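Long-range contacts in tail spike protein (Acinetobacter phage vB_AbaP_AS12, PDB 6EU4), which probably recognises, and may break down, the capsular polysaccharide of Acinetobacter baumannii at the start of infection, as a trimeric phage tailspike: residues 381-386 / 419-424; 323-328 / 346-351; 532-537 / 554-559; 523-528 / 536-541. All coordinates share one frame; numbering follows the deposited sequence. Where two conformers were deposited one is given.

Contact 1 of 4, residues 381-386 / 419-424; sequences VKLTGG and PETTFA
T421 reaches across to the turn that ends strand 380-384 and donates its hydroxyl to the backbone of G385, with OG1 2.8 Å from G385 O. The donor stands 39° out of the carbonyl plane, away from the lone-pair directions. With chi1 at -58°, OG1 lies opposite the carbonyl carbon of T421 itself, and CG2 rests against the same acceptor, 3.4 Å from G385 O. S418 OG is bonded to both T421 OG1 and G385 N, which ties the hydroxyl to the turn a second time. One residue on, T422 N gives a nearly straight bond to G386 O at 2.9 Å, and T421 CA offers a C-H to that oxygen as well. This is the tight part, where consecutive coils of the parallel beta-helix meet. Both glycines suit it: G385 and G386 have positive phi, and the chain of E420 folds back until its CG is 3.7 Å from G385 CA, close to where a side chain on G385 would stand. The outer side is looser. T384 turns its CB away and bonds N346, while T422 OG1 is held by K380 of the second subunit. L383 adds only its CB, 3.9 Å from T421 OG1, and otherwise packs in the apolar interior with F373 and F415. The chemistry implies a buried turn held mainly by polar means: carbonyls that leave the strand pattern are met by one threonine hydroxyl and one amide, with little side-chain packing.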
loop_
_atom_site.group_PDB
_atom_site.type_symbol
_atom_site.label_atom_id
_atom_site.label_comp_id
_atom_site.label_asym_id
_atom_site.label_seq_id
_atom_site.Cartn_x
_atom_site.Cartn_y
_atom_site.Cartn_z
ATOM N N VAL A 381 0.231 -15.479 3.389
ATOM C CA VAL A 381 0.444 -14.914 2.065
ATOM C C VAL A 381 -0.916 -14.526 1.515
ATOM O O VAL A 381 -1.837 -15.352 1.505
ATOM C CB VAL A 381 1.153 -15.911 1.125
ATOM C CG1 VAL A 381 1.144 -15.437 -0.304
ATOM C CG2 VAL A 381 2.591 -16.142 1.583
ATOM N N LYS A 382 -1.043 -13.278 1.061
ATOM C CA LYS A 382 -2.304 -12.797 0.506
ATOM C C LYS A 382 -2.070 -12.179 -0.859
ATOM O O LYS A 382 -1.170 -11.346 -1.020
ATOM C CB LYS A 382 -2.961 -11.756 1.410
ATOM C CG LYS A 382 -4.248 -11.217 0.818
ATOM C CD LYS A 382 -4.934 -10.324 1.820
ATOM C CE LYS A 382 -6.307 -9.853 1.327
ATOM N NZ LYS A 382 -6.865 -8.765 2.204
ATOM N N LEU A 383 -2.907 -12.563 -1.824
ATOM C CA LEU A 383 -2.931 -11.938 -3.142
ATOM C C LEU A 383 -4.116 -10.985 -3.161
ATOM O O LEU A 383 -5.272 -11.418 -3.205
ATOM C CB LEU A 383 -3.038 -12.978 -4.251
ATOM C CG LEU A 383 -2.054 -14.160 -4.149
ATOM C CD1 LEU A 383 -2.171 -15.049 -5.352
ATOM C CD2 LEU A 383 -0.629 -13.694 -3.987
ATOM N N THR A 384 -3.818 -9.695 -3.069
ATOM C CA THR A 384 -4.817 -8.630 -3.115
ATOM C C THR A 384 -4.870 -8.148 -4.557
ATOM O O THR A 384 -4.030 -7.362 -4.985
ATOM C CB THR A 384 -4.442 -7.500 -2.162
ATOM O OG1 THR A 384 -4.332 -8.028 -0.829
ATOM C CG2 THR A 384 -5.490 -6.403 -2.179
ATOM N N GLY A 385 -5.864 -8.617 -5.294
ATOM C CA GLY A 385 -5.900 -8.394 -6.724
ATOM C C GLY A 385 -4.665 -8.950 -7.403
ATOM O O GLY A 385 -4.123 -9.993 -7.022
ATOM N N GLY A 386 -4.220 -8.245 -8.432
ATOM C CA GLY A 386 -3.094 -8.678 -9.222
ATOM C C GLY A 386 -3.493 -9.564 -10.390
ATOM O O GLY A 386 -4.614 -10.080 -10.491
ATOM N N PRO A 419 -11.065 -12.212 -4.873
ATOM C CA PRO A 419 -11.880 -12.533 -6.058
ATOM C C PRO A 419 -11.455 -11.802 -7.318
ATOM O O PRO A 419 -11.805 -12.257 -8.414
ATOM C CB PRO A 419 -13.307 -12.118 -5.643
ATOM C CG PRO A 419 -13.125 -11.129 -4.580
ATOM C CD PRO A 419 -11.859 -11.552 -3.832
ATOM N N GLU A 420 -10.710 -10.709 -7.205
ATOM C CA GLU A 420 -10.304 -9.948 -8.377
ATOM C C GLU A 420 -8.889 -10.292 -8.844
ATOM O O GLU A 420 -8.438 -9.747 -9.858
ATOM C CB GLU A 420 -10.444 -8.447 -8.114
ATOM C CG GLU A 420 -9.484 -7.800 -7.158
ATOM C CD GLU A 420 -9.796 -8.014 -5.650
ATOM O OE1 GLU A 420 -10.812 -8.664 -5.268
ATOM O OE2 GLU A 420 -9.012 -7.486 -4.825
ATOM N N THR A 421 -8.205 -11.219 -8.165
ATOM C CA THR A 421 -6.936 -11.726 -8.671
ATOM C C THR A 421 -7.215 -12.505 -9.945
ATOM O O THR A 421 -8.164 -13.290 -10.011
ATOM C CB THR A 421 -6.260 -12.635 -7.634
ATOM O OG1 THR A 421 -6.060 -11.916 -6.402
ATOM C CG2 THR A 421 -4.911 -13.146 -8.164
ATOM N N THR A 422 -6.410 -12.282 -10.978
ATOM C CA THR A 422 -6.573 -13.015 -12.222
ATOM C C THR A 422 -5.302 -13.763 -12.587
ATOM O O THR A 422 -4.196 -13.440 -12.130
ATOM C CB THR A 422 -6.962 -12.085 -13.374
ATOM O OG1 THR A 422 -6.021 -10.993 -13.451
ATOM C CG2 THR A 422 -8.393 -11.559 -13.154
ATOM N N PHE A 423 -5.511 -14.790 -13.417
ATOM C CA PHE A 423 -4.473 -15.704 -13.864
ATOM C C PHE A 423 -4.579 -15.882 -15.368
ATOM O O PHE A 423 -5.673 -15.834 -15.937
ATOM C CB PHE A 423 -4.608 -17.059 -13.172
ATOM C CG PHE A 423 -4.602 -16.959 -11.683
ATOM C CD1 PHE A 423 -3.409 -16.897 -10.995
ATOM C CD2 PHE A 423 -5.789 -16.869 -10.975
ATOM C CE1 PHE A 423 -3.382 -16.734 -9.631
ATOM C CE2 PHE A 423 -5.772 -16.738 -9.593
ATOM C CZ PHE A 423 -4.562 -16.676 -8.926
ATOM N N ALA A 424 -3.431 -16.134 -16.005
ATOM C CA ALA A 424 -3.402 -16.241 -17.460
ATOM C C ALA A 424 -4.256 -17.401 -17.954
ATOM O O ALA A 424 -4.892 -17.296 -19.011
ATOM C CB ALA A 424 -1.962 -16.397 -17.964
#

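Contact 2 of 4, residues 323-328 / 346-351; sequences TMVTCM and NISNFN
C327 O is gripped from two directions: N351 N donates to it at 3.0 Å, and water 3 gives it a proton at 2.7 Å while giving another to N349 O. The oxygen also stands over one face of the F350 ring, toward its rim, and the CA-H of F350 points at it. A second water holds the next gap in the ladder, accepting from C327 N and donating to S348 O, which already receives T326 N at 2.9 Å. Before this bend the strands pair in regular parallel fashion: M324 N donates to N346 O, and M324 O accepts from S348 N. Such in-register stacking of one coil on the next is the build of a parallel beta-helix, and even the corner repeats: T326 and N349 both take left-handed helical backbone angles (phi 50° and 56°), a conformation that asparagine, as N349, tolerates better than the beta-branched T326. Their side chains lie alongside each other, T326 CG2 3.8 Å from N349 ND2, and both turn their polar ends to the second subunit, T326 to T295 and N349 to N321. The inward-facing residues are apolar. F350 swings CG opposite its backbone N (chi1 -155°), which turns one ring face to C327 O and brings CE1 3.6 Å from C327 CB. Selenomethionine M324, extended beyond CG, brings SE 4.3 Å from F350 CE1, an oblique Met-aromatic contact, and rests equally close to I347 CG1. Edge-to-face with F337 and nearly parallel to F388, the F350 ring belongs to the aromatic interior. Past the bend, selenomethionine M328 and N351 run side by side, CE 3.9 Å from N351 CG.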
loop_
_atom_site.group_PDB
_atom_site.type_symbol
_atom_site.label_atom_id
_atom_site.label_comp_id
_atom_site.label_asym_id
_atom_site.label_seq_id
_atom_site.Cartn_x
_atom_site.Cartn_y
_atom_site.Cartn_z
ATOM N N THR A 323 5.586 -6.229 2.160
ATOM C CA THR A 323 4.467 -5.783 1.338
ATOM C C THR A 323 5.008 -5.397 -0.025
ATOM O O THR A 323 5.969 -4.617 -0.105
ATOM C CB THR A 323 3.748 -4.567 1.935
ATOM O OG1 THR A 323 3.228 -4.867 3.234
ATOM C CG2 THR A 323 2.583 -4.147 1.052
HETATM N N MSE A 324 4.386 -5.928 -1.083
HETATM C CA MSE A 324 4.735 -5.604 -2.455
HETATM C C MSE A 324 3.574 -4.840 -3.075
HETATM O O MSE A 324 2.478 -5.385 -3.224
HETATM C CB MSE A 324 5.029 -6.871 -3.269
HETATM C CG MSE A 324 6.052 -7.750 -2.677
HETATM SE SE MSE A 324 6.435 -9.184 -3.957
HETATM C CE MSE A 324 7.537 -10.244 -2.772
ATOM N N VAL A 325 3.803 -3.581 -3.421
ATOM C CA VAL A 325 2.761 -2.683 -3.908
ATOM C C VAL A 325 3.011 -2.439 -5.394
ATOM O O VAL A 325 3.989 -1.779 -5.767
ATOM C CB VAL A 325 2.747 -1.361 -3.127
ATOM C CG1 VAL A 325 1.529 -0.543 -3.503
ATOM C CG2 VAL A 325 2.762 -1.630 -1.645
ATOM N N THR A 326 2.111 -2.950 -6.228
ATOM C CA THR A 326 2.153 -2.812 -7.683
ATOM C C THR A 326 3.527 -3.182 -8.261
ATOM O O THR A 326 4.071 -2.475 -9.114
ATOM C CB THR A 326 1.738 -1.396 -8.126
ATOM O OG1 THR A 326 1.105 -0.680 -7.052
ATOM C CG2 THR A 326 0.708 -1.475 -9.246
ATOM N N CYS A 327 4.072 -4.318 -7.817
ATOM C CA CYS A 327 5.324 -4.847 -8.344
ATOM C C CYS A 327 5.067 -5.727 -9.565
ATOM O O CYS A 327 3.931 -6.118 -9.864
ATOM C CB CYS A 327 6.085 -5.605 -7.250
ATOM S SG CYS A 327 6.671 -4.447 -5.927
HETATM N N MSE A 328 6.149 -6.036 -10.274
HETATM C CA MSE A 328 6.079 -6.794 -11.528
HETATM C C MSE A 328 7.185 -7.823 -11.658
HETATM O O MSE A 328 8.219 -7.754 -10.993
HETATM C CB MSE A 328 6.152 -5.858 -12.740
HETATM C CG MSE A 328 5.067 -4.827 -12.768
HETATM SE SE MSE A 328 5.033 -3.895 -14.479
HETATM C CE MSE A 328 4.597 -5.381 -15.679
ATOM N N ASN A 346 2.175 -9.651 1.737
ATOM C CA ASN A 346 0.987 -9.113 1.091
ATOM C C ASN A 346 1.410 -8.644 -0.283
ATOM O O ASN A 346 2.232 -7.731 -0.393
ATOM C CB ASN A 346 0.392 -7.961 1.883
ATOM C CG ASN A 346 -0.930 -7.493 1.302
ATOM O OD1 ASN A 346 -1.347 -7.920 0.215
ATOM N ND2 ASN A 346 -1.637 -6.673 2.057
ATOM N N ILE A 347 0.876 -9.276 -1.317
ATOM C CA ILE A 347 1.219 -8.957 -2.704
ATOM C C ILE A 347 -0.004 -8.262 -3.296
ATOM O O ILE A 347 -1.019 -8.916 -3.575
ATOM C CB ILE A 347 1.599 -10.212 -3.498
ATOM C CG1 ILE A 347 2.743 -10.974 -2.784
ATOM C CG2 ILE A 347 1.993 -9.843 -4.888
ATOM C CD1 ILE A 347 3.189 -12.212 -3.483
ATOM N N SER A 348 0.073 -6.946 -3.490
ATOM C CA SER A 348 -1.086 -6.145 -3.878
ATOM C C SER A 348 -0.903 -5.629 -5.298
ATOM O O SER A 348 0.081 -4.939 -5.601
ATOM C CB SER A 348 -1.319 -4.978 -2.906
ATOM O OG SER A 348 -0.385 -3.930 -3.094
ATOM N N ASN A 349 -1.857 -5.964 -6.168
ATOM C CA ASN A 349 -1.877 -5.470 -7.548
ATOM C C ASN A 349 -0.580 -5.790 -8.290
ATOM O O ASN A 349 -0.039 -4.963 -9.018
ATOM C CB ASN A 349 -2.163 -3.967 -7.539
ATOM C CG ASN A 349 -2.737 -3.454 -8.833
ATOM O OD1 ASN A 349 -2.912 -4.192 -9.792
ATOM N ND2 ASN A 349 -3.057 -2.152 -8.855
ATOM N N PHE A 350 -0.103 -7.020 -8.131
ATOM C CA PHE A 350 1.032 -7.515 -8.905
ATOM C C PHE A 350 0.667 -7.606 -10.383
ATOM O O PHE A 350 -0.502 -7.704 -10.769
ATOM C CB PHE A 350 1.481 -8.890 -8.391
ATOM C CG PHE A 350 2.917 -9.210 -8.691
ATOM C CD1 PHE A 350 3.918 -8.754 -7.856
ATOM C CD2 PHE A 350 3.271 -9.960 -9.813
ATOM C CE1 PHE A 350 5.249 -9.012 -8.113
ATOM C CE2 PHE A 350 4.610 -10.233 -10.079
ATOM C CZ PHE A 350 5.599 -9.759 -9.239
ATOM N N ASN A 351 1.696 -7.544 -11.234
ATOM C CA ASN A 351 1.492 -7.773 -12.657
ATOM C C ASN A 351 2.682 -8.628 -13.098
ATOM O O ASN A 351 3.796 -8.119 -13.297
ATOM C CB ASN A 351 1.361 -6.452 -13.414
ATOM C CG ASN A 351 1.040 -6.627 -14.883
ATOM O OD1 ASN A 351 1.304 -7.671 -15.483
ATOM N ND2 ASN A 351 0.496 -5.568 -15.493
HETATM O O HOH W 1 0.438 -4.669 3.445
HETATM O O HOH W 2 2.549 -6.187 -6.062
HETATM O O HOH W 3 1.988 -4.388 -10.750
#

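Contact 3 of 4, residues 532-537 / 554-559; sequences NSYNAQ and GDYGQA
A chi1 of -65° in Y534 swings its ring to face Y556 CB, which stands over the ring centre, 3.5 Å from Y534 CZ, while a chi1 of -170° in Y556 carries its own ring on to N532. The setting is the end of an antiparallel strand pair, where the chain leaves strand 547-554 through a type II turn from D555 to Q558. G557 occupies the third position of that turn, whose positive phi suits glycine. The last regular rung joins N535 and G554, with N535 N to G554 O at 2.9 Å and G554 N to N535 O at 2.8 Å. Beyond it side chains take over. The two tyrosine side chains cross at about a right angle, their ring planes an oblique 40° apart. N532 lays its CB over one face of the Y556 ring, 3.4 Å from CZ, so a polar residue at this exposed end offers its aliphatic part to the tyrosine. R491 links the backbones, its NH2 bonding both S533 O and D555 O, and P519 of the third subunit packs on Y534. Water 5 joins Y534 OH to D555 OD1, and water 4 accepts from G557 N at 2.8 Å while donating to N532 OD1.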
loop_
_atom_site.group_PDB
_atom_site.type_symbol
_atom_site.label_atom_id
_atom_site.label_comp_id
_atom_site.label_asym_id
_atom_site.label_seq_id
_atom_site.Cartn_x
_atom_site.Cartn_y
_atom_site.Cartn_z
ATOM N N ASN A 532 -16.570 -38.379 5.568
ATOM C CA ASN A 532 -17.742 -38.881 6.271
ATOM C C ASN A 532 -18.466 -37.714 6.922
ATOM O O ASN A 532 -17.845 -36.724 7.308
ATOM C CB ASN A 532 -17.373 -39.906 7.343
ATOM C CG ASN A 532 -16.957 -41.243 6.748
ATOM O OD1 ASN A 532 -17.777 -41.969 6.203
ATOM N ND2 ASN A 532 -15.672 -41.560 6.840
ATOM N N SER A 533 -19.786 -37.840 7.047
ATOM C CA SER A 533 -20.593 -36.745 7.576
ATOM C C SER A 533 -21.965 -37.260 8.009
ATOM O O SER A 533 -22.470 -38.255 7.483
ATOM C CB SER A 533 -20.773 -35.621 6.548
ATOM O OG SER A 533 -21.262 -36.109 5.304
ATOM N N TYR A 534 -22.538 -36.573 8.991
ATOM C CA TYR A 534 -23.971 -36.626 9.252
ATOM C C TYR A 534 -24.679 -35.738 8.246
ATOM O O TYR A 534 -24.196 -34.646 7.927
ATOM C CB TYR A 534 -24.297 -36.122 10.660
ATOM C CG TYR A 534 -23.737 -36.964 11.751
ATOM C CD1 TYR A 534 -24.430 -38.068 12.212
ATOM C CD2 TYR A 534 -22.509 -36.660 12.343
ATOM C CE1 TYR A 534 -23.913 -38.862 13.222
ATOM C CE2 TYR A 534 -21.998 -37.453 13.344
ATOM C CZ TYR A 534 -22.711 -38.547 13.776
ATOM O OH TYR A 534 -22.237 -39.357 14.768
ATOM N N ASN A 535 -25.836 -36.185 7.768
ATOM C CA ASN A 535 -26.594 -35.390 6.808
ATOM C C ASN A 535 -28.089 -35.528 7.032
ATOM O O ASN A 535 -28.582 -36.498 7.615
ATOM C CB ASN A 535 -26.277 -35.782 5.359
ATOM C CG ASN A 535 -24.852 -35.450 4.964
ATOM O OD1 ASN A 535 -23.957 -36.290 5.064
ATOM N ND2 ASN A 535 -24.635 -34.227 4.526
ATOM N N ALA A 536 -28.803 -34.528 6.535
ATOM C CA ALA A 536 -30.255 -34.570 6.413
ATOM C C ALA A 536 -30.636 -33.772 5.179
ATOM O O ALA A 536 -29.912 -32.861 4.769
ATOM C CB ALA A 536 -30.932 -33.992 7.655
ATOM N N GLN A 537 -31.782 -34.108 4.591
ATOM C CA GLN A 537 -32.283 -33.358 3.455
ATOM C C GLN A 537 -33.787 -33.180 3.581
ATOM O O GLN A 537 -34.499 -34.091 4.015
ATOM C CB GLN A 537 -31.950 -34.035 2.118
ATOM C CG GLN A 537 -30.456 -34.085 1.790
ATOM C CD GLN A 537 -30.175 -34.793 0.468
ATOM O OE1 GLN A 537 -30.902 -35.689 0.067
ATOM N NE2 GLN A 537 -29.130 -34.356 -0.229
ATOM N N GLY A 554 -28.848 -39.184 6.868
ATOM C CA GLY A 554 -27.720 -40.072 6.658
ATOM C C GLY A 554 -26.797 -40.053 7.855
ATOM O O GLY A 554 -26.263 -39.005 8.229
ATOM N N ASP A 555 -26.629 -41.209 8.486
ATOM C CA ASP A 555 -25.749 -41.328 9.632
ATOM C C ASP A 555 -24.296 -41.292 9.167
ATOM O O ASP A 555 -23.976 -41.634 8.027
ATOM C CB ASP A 555 -26.073 -42.626 10.375
ATOM C CG ASP A 555 -25.534 -42.681 11.810
ATOM O OD1 ASP A 555 -24.935 -41.697 12.311
ATOM O OD2 ASP A 555 -25.726 -43.760 12.444
ATOM N N TYR A 556 -23.425 -40.842 10.061
ATOM C CA TYR A 556 -21.994 -40.805 9.802
ATOM C C TYR A 556 -21.494 -42.203 9.450
ATOM O O TYR A 556 -21.629 -43.137 10.249
ATOM C CB TYR A 556 -21.297 -40.270 11.047
ATOM C CG TYR A 556 -19.835 -39.948 10.905
ATOM C CD1 TYR A 556 -18.862 -40.930 11.075
ATOM C CD2 TYR A 556 -19.426 -38.656 10.634
ATOM C CE1 TYR A 556 -17.515 -40.625 10.964
ATOM C CE2 TYR A 556 -18.074 -38.338 10.524
ATOM C CZ TYR A 556 -17.132 -39.330 10.699
ATOM O OH TYR A 556 -15.790 -39.037 10.584
ATOM N N GLY A 557 -20.929 -42.351 8.250
ATOM C CA GLY A 557 -20.436 -43.638 7.796
ATOM C C GLY A 557 -21.494 -44.600 7.298
ATOM O O GLY A 557 -21.184 -45.773 7.056
ATOM N N GLN A 558 -22.725 -44.148 7.130
ATOM C CA GLN A 558 -23.810 -44.982 6.634
ATOM C C GLN A 558 -24.439 -44.336 5.412
ATOM O O GLN A 558 -24.406 -43.117 5.242
ATOM C CB GLN A 558 -24.904 -45.188 7.696
ATOM C CG GLN A 558 -24.425 -45.792 8.990
ATOM C CD GLN A 558 -24.075 -47.284 8.871
ATOM O OE1 GLN A 558 -24.436 -47.955 7.904
ATOM N NE2 GLN A 558 -23.376 -47.795 9.868
ATOM N N ALA A 559 -25.066 -45.171 4.585
ATOM C CA ALA A 559 -25.856 -44.664 3.474
ATOM C C ALA A 559 -27.098 -43.937 3.992
ATOM O O ALA A 559 -27.561 -44.160 5.117
ATOM C CB ALA A 559 -26.273 -45.803 2.549
HETATM O O HOH W 4 -20.565 -40.675 6.026
HETATM O O HOH W 5 -23.181 -42.030 14.339
#

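Contact 4 of 4, residues 523-528 / 536-541; sequences QQWSSA and AQLAFA
W525 N donates to A536 O at 2.7 Å in a nearly straight bond, and A536 N returns a longer one to W525 O. Two residues along, Q523 and L538 form a second hydrogen-bonded pair, with both N-to-O distances at 2.9 Å. Between them lies the non-hydrogen-bonded pair Q524 and Q537, where side chains supply the link: Q537 NE2 meets a lone pair of Q524 OE1 at 3.0 Å, the two amides nearly coplanar. Q524 reaches that point because its chain is extended, with chi1 at 175°. Glutamine suits this buried face since each amide can both give and take; Q537 OE1 receives R552, and Q524 NE2 donates to the backbone of L490 and G495. On the face of W525 and L538 the contacts between the segments are mainly apolar. The indole of W525 turns its edge to L538 CB, 3.7 Å from CZ3, while the small A536 has its CB off the ring plane, 4.0 Å from W525 CE3. W525 NE1 bonds Q523 of the third subunit, a neighbouring chain. The two segments form a beta hairpin within an antiparallel stretch of sheet, flanked by strand 496-501 beyond 520-526 and by strand 547-554 beyond 535-542.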
loop_
_atom_site.group_PDB
_atom_site.type_symbol
_atom_site.label_atom_id
_atom_site.label_comp_id
_atom_site.label_asym_id
_atom_site.label_seq_id
_atom_site.Cartn_x
_atom_site.Cartn_y
_atom_site.Cartn_z
ATOM N N GLN A 523 -33.067 -28.571 0.643
ATOM C CA GLN A 523 -32.170 -28.097 1.682
ATOM C C GLN A 523 -31.371 -29.298 2.157
ATOM O O GLN A 523 -31.955 -30.265 2.652
ATOM C CB GLN A 523 -32.930 -27.482 2.849
ATOM C CG GLN A 523 -32.049 -27.178 4.079
ATOM C CD GLN A 523 -31.208 -25.927 3.878
ATOM O OE1 GLN A 523 -31.733 -24.833 3.665
ATOM N NE2 GLN A 523 -29.892 -26.085 3.930
ATOM N N GLN A 524 -30.050 -29.234 2.019
ATOM C CA GLN A 524 -29.171 -30.230 2.620
ATOM C C GLN A 524 -28.581 -29.672 3.911
ATOM O O GLN A 524 -28.193 -28.503 3.979
ATOM C CB GLN A 524 -28.046 -30.643 1.666
ATOM C CG GLN A 524 -27.044 -31.597 2.328
ATOM C CD GLN A 524 -26.106 -32.220 1.330
ATOM O OE1 GLN A 524 -26.535 -32.982 0.475
ATOM N NE2 GLN A 524 -24.811 -31.908 1.436
ATOM N N TRP A 525 -28.558 -30.499 4.946
ATOM C CA TRP A 525 -27.819 -30.201 6.157
ATOM C C TRP A 525 -26.684 -31.205 6.305
ATOM O O TRP A 525 -26.762 -32.342 5.826
ATOM C CB TRP A 525 -28.710 -30.279 7.390
ATOM C CG TRP A 525 -29.754 -29.206 7.539
ATOM C CD1 TRP A 525 -29.583 -28.001 8.116
ATOM C CD2 TRP A 525 -31.142 -29.274 7.153
ATOM N NE1 TRP A 525 -30.761 -27.290 8.107
ATOM C CE2 TRP A 525 -31.732 -28.051 7.518
ATOM C CE3 TRP A 525 -31.928 -30.237 6.520
ATOM C CZ2 TRP A 525 -33.089 -27.782 7.312
ATOM C CZ3 TRP A 525 -33.270 -29.950 6.285
ATOM C CH2 TRP A 525 -33.831 -28.741 6.686
ATOM N N SER A 526 -25.650 -30.784 7.031
ATOM C CA SER A 526 -24.461 -31.601 7.226
ATOM C C SER A 526 -23.758 -31.198 8.512
ATOM O O SER A 526 -23.762 -30.028 8.903
ATOM C CB SER A 526 -23.491 -31.431 6.056
ATOM O OG SER A 526 -22.326 -32.185 6.287
ATOM N N SER A 527 -23.071 -32.159 9.123
ATOM C CA SER A 527 -22.077 -31.791 10.118
ATOM C C SER A 527 -20.951 -30.985 9.475
ATOM O O SER A 527 -20.510 -29.974 10.027
ATOM C CB SER A 527 -21.525 -33.042 10.808
ATOM O OG SER A 527 -21.202 -34.060 9.868
ATOM N N ALA A 528 -20.500 -31.413 8.297
ATOM C CA ALA A 528 -19.464 -30.738 7.508
ATOM C C ALA A 528 -19.183 -31.570 6.272
ATOM O O ALA A 528 -19.125 -32.802 6.367
ATOM C CB ALA A 528 -18.166 -30.548 8.299
ATOM N N ALA A 536 -28.803 -34.528 6.535
ATOM C CA ALA A 536 -30.255 -34.570 6.413
ATOM C C ALA A 536 -30.636 -33.772 5.179
ATOM O O ALA A 536 -29.912 -32.861 4.769
ATOM C CB ALA A 536 -30.932 -33.992 7.655
ATOM N N GLN A 537 -31.782 -34.108 4.591
ATOM C CA GLN A 537 -32.283 -33.358 3.455
ATOM C C GLN A 537 -33.787 -33.180 3.581
ATOM O O GLN A 537 -34.499 -34.091 4.015
ATOM C CB GLN A 537 -31.950 -34.035 2.118
ATOM C CG GLN A 537 -30.456 -34.085 1.790
ATOM C CD GLN A 537 -30.175 -34.793 0.468
ATOM O OE1 GLN A 537 -30.902 -35.689 0.067
ATOM N NE2 GLN A 537 -29.130 -34.356 -0.229
ATOM N N LEU A 538 -34.238 -31.973 3.245
ATOM C CA LEU A 538 -35.641 -31.633 3.054
ATOM C C LEU A 538 -35.840 -31.344 1.570
ATOM O O LEU A 538 -35.202 -30.433 1.028
ATOM C CB LEU A 538 -36.012 -30.406 3.886
ATOM C CG LEU A 538 -37.343 -29.709 3.583
ATOM C CD1 LEU A 538 -38.526 -30.649 3.691
ATOM C CD2 LEU A 538 -37.509 -28.500 4.507
ATOM N N ALA A 539 -36.690 -32.128 0.916
ATOM C CA ALA A 539 -36.937 -31.991 -0.517
ATOM C C ALA A 539 -38.362 -31.526 -0.772
ATOM O O ALA A 539 -39.318 -32.094 -0.224
ATOM C CB ALA A 539 -36.685 -33.307 -1.253
ATOM N N PHE A 540 -38.487 -30.480 -1.608
ATOM C CA PHE A 540 -39.759 -29.978 -2.107
ATOM C C PHE A 540 -39.914 -30.440 -3.552
ATOM O O PHE A 540 -39.224 -29.936 -4.444
ATOM C CB PHE A 540 -39.811 -28.453 -2.042
ATOM C CG PHE A 540 -39.748 -27.894 -0.651
ATOM C CD1 PHE A 540 -40.911 -27.718 0.082
ATOM C CD2 PHE A 540 -38.542 -27.517 -0.083
ATOM C CE1 PHE A 540 -40.875 -27.197 1.362
ATOM C CE2 PHE A 540 -38.507 -26.985 1.209
ATOM C CZ PHE A 540 -39.672 -26.822 1.922
ATOM N N ALA A 541 -40.794 -31.413 -3.774
ATOM C CA ALA A 541 -41.150 -31.857 -5.121
ATOM C C ALA A 541 -42.257 -30.946 -5.632
ATOM O O ALA A 541 -43.422 -31.113 -5.269
ATOM C CB ALA A 541 -41.587 -33.316 -5.105
#

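Overall arrangement
Contacts 1 and 2 lie in the beta-helix, contacts 3 and 4 in the sheet nearer the C-terminus; the centres of contacts 1 and 3 are about 36 Å apart. Strands 344-348 and 380-384 are neighbours, so contact 2 passes into contact 1, with T384 O probably bonded to N349 N. Both are buried, yet contact 2 combines a parallel ladder with aromatic packing, whereas contact 1 relies on glycine and threonine at a turn. Contacts 3 and 4 share strand 535-542 and residues A536 and Q537. Contact 4 is the buried hairpin that this strand forms with 520-526, set against both other subunits; contact 3 is the partly exposed end, where, past one regular pair, tyrosine packing and waters take over.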